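Local coordinates for protein acetyl-CoA C-acetyltransferase (Syntrophomonas wolfei subsp. wolfei, PDB 7N7Z) that probably catalyses the thiolase reaction, joining two acetyl-CoA molecules into acetoacetyl-CoA or cleaving that product again, at residues D150-Q155 / G159-T164. Sequence-based numbering, arbitrary orientation.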
loop_
_atom_site.group_PDB
_atom_site.type_symbol
_atom_site.label_atom_id
_atom_site.label_comp_id
_atom_site.label_asym_id
_atom_site.label_seq_id
_atom_site.Cartn_x
_atom_site.Cartn_y
_atom_site.Cartn_z
ATOM N N ASP B 150 0.231 -15.878 4.238
ATOM C CA ASP B 150 1.110 -16.272 5.330
ATOM C C ASP B 150 0.457 -17.266 6.282
ATOM O O ASP B 150 1.028 -17.563 7.336
ATOM C CB ASP B 150 1.564 -15.035 6.111
ATOM C CG ASP B 150 2.710 -14.299 5.438
ATOM O OD1 ASP B 150 3.321 -14.850 4.497
ATOM O OD2 ASP B 150 3.000 -13.158 5.857
ATOM N N GLY B 151 -0.720 -17.791 5.941
ATOM C CA GLY B 151 -1.429 -18.676 6.843
ATOM C C GLY B 151 -2.306 -19.709 6.166
ATOM O O GLY B 151 -1.966 -20.895 6.140
ATOM N N LEU B 152 -3.443 -19.275 5.616
ATOM C CA LEU B 152 -4.418 -20.230 5.100
ATOM C C LEU B 152 -3.968 -20.860 3.788
ATOM O O LEU B 152 -4.285 -22.026 3.523
ATOM C CB LEU B 152 -5.776 -19.550 4.916
ATOM C CG LEU B 152 -6.558 -19.180 6.180
ATOM C CD1 LEU B 152 -7.966 -18.733 5.811
ATOM C CD2 LEU B 152 -6.614 -20.329 7.175
ATOM N N VAL B 153 -3.247 -20.122 2.951
ATOM C CA VAL B 153 -2.752 -20.652 1.686
ATOM C C VAL B 153 -1.415 -21.331 1.959
ATOM O O VAL B 153 -0.436 -20.673 2.319
ATOM C CB VAL B 153 -2.614 -19.555 0.624
ATOM C CG1 VAL B 153 -2.173 -20.158 -0.703
ATOM C CG2 VAL B 153 -3.928 -18.812 0.457
ATOM N N CYS B 154 -1.377 -22.649 1.797
ATOM C CA CYS B 154 -0.163 -23.423 2.016
ATOM C C CYS B 154 0.578 -23.600 0.696
ATOM O O CYS B 154 0.001 -24.074 -0.289
ATOM C CB CYS B 154 -0.495 -24.786 2.623
ATOM S SG CYS B 154 0.939 -25.699 3.237
ATOM N N GLN B 155 1.855 -23.213 0.680
ATOM C CA GLN B 155 2.652 -23.368 -0.531
ATOM C C GLN B 155 2.825 -24.839 -0.888
ATOM O O GLN B 155 2.716 -25.219 -2.059
ATOM C CB GLN B 155 4.012 -22.693 -0.355
ATOM C CG GLN B 155 3.953 -21.174 -0.338
ATOM C CD GLN B 155 5.313 -20.539 -0.133
ATOM O OE1 GLN B 155 6.243 -21.178 0.358
ATOM N NE2 GLN B 155 5.438 -19.271 -0.511
ATOM N N GLY B 159 -2.678 -24.529 -2.537
ATOM C CA GLY B 159 -3.825 -23.653 -2.453
ATOM C C GLY B 159 -4.367 -23.580 -1.043
ATOM O O GLY B 159 -3.724 -24.012 -0.083
ATOM N N HIS B 160 -5.571 -23.018 -0.937
ATOM C CA HIS B 160 -6.250 -22.841 0.342
ATOM C C HIS B 160 -6.325 -24.147 1.122
ATOM O O HIS B 160 -6.256 -25.233 0.537
ATOM C CB HIS B 160 -7.660 -22.291 0.108
ATOM C CG HIS B 160 -8.208 -21.512 1.262
ATOM N ND1 HIS B 160 -8.733 -22.114 2.385
ATOM C CD2 HIS B 160 -8.324 -20.177 1.462
ATOM C CE1 HIS B 160 -9.143 -21.184 3.230
ATOM N NE2 HIS B 160 -8.906 -20.000 2.693
ATOM N N MET B 161 -6.468 -24.051 2.448
ATOM C CA MET B 161 -6.658 -25.252 3.254
ATOM C C MET B 161 -7.846 -26.062 2.751
ATOM O O MET B 161 -7.821 -27.298 2.779
ATOM C CB MET B 161 -6.864 -24.878 4.723
ATOM C CG MET B 161 -5.642 -24.277 5.396
ATOM S SD MET B 161 -4.295 -25.455 5.595
ATOM C CE MET B 161 -2.911 -24.343 5.836
ATOM N N GLY B 162 -8.896 -25.380 2.289
ATOM C CA GLY B 162 -10.061 -26.085 1.782
ATOM C C GLY B 162 -9.726 -27.066 0.677
ATOM O O GLY B 162 -10.386 -28.098 0.537
ATOM N N MET B 163 -8.697 -26.763 -0.119
ATOM C CA MET B 163 -8.296 -27.679 -1.181
ATOM C C MET B 163 -7.773 -28.988 -0.606
ATOM O O MET B 163 -8.048 -30.066 -1.148
ATOM C CB MET B 163 -7.239 -27.024 -2.070
ATOM C CG MET B 163 -7.659 -25.685 -2.654
ATOM S SD MET B 163 -9.039 -25.831 -3.806
ATOM C CE MET B 163 -8.165 -26.065 -5.352
ATOM N N THR B 164 -7.016 -28.920 0.493
ATOM C CA THR B 164 -6.521 -30.145 1.112
ATOM C C THR B 164 -7.660 -30.974 1.689
ATOM O O THR B 164 -7.577 -32.206 1.716
ATOM C CB THR B 164 -5.498 -29.818 2.202
ATOM O OG1 THR B 164 -6.170 -29.325 3.367
ATOM C CG2 THR B 164 -4.501 -28.777 1.704
#
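Leu152 lies alongside the imidazole of His160, the two side chains pointing the same way: its CB stands over a ring face, 4.2 Å from the centroid in a CH-pi contact, and its CD1 comes to 3.5 Å from His160 NE2. With CG anti to the backbone N (chi1 -154°), His160 turns its ND1 edge to the first turn of its own helix, where ND1 accepts the Gly162 N-H in the ring plane, almost straight at 176°. This 3.3 Å capping bond from Gly162 N to His160 ND1, together with Leu152 on a face, helps to set the ring's rotation. Met161, bent at chi2, passes alongside Leu152 O, with its CG 3.2 Å from that oxygen. Met161 CE lies 3.6 Å from Gly151 O and also packs on Cys154 CB. Two weak backbone hydrogen bonds, Met161 N to Leu152 O and Cys154 N to Gly159 O, tie the ends of the loop joining helices 146-152 and 161-172. Phe239 also meets the His160 ring, while Asp150 binds backbone amides of Gly64 and Gly66 of a second subunit. Side chain to side chain, Met161 is about 6 Å from the predicted nucleophile Cys92. Because ND1 accepts, the imidazole is probably neutral with its proton on NE2, buried under Leu152 without an acceptor in the model.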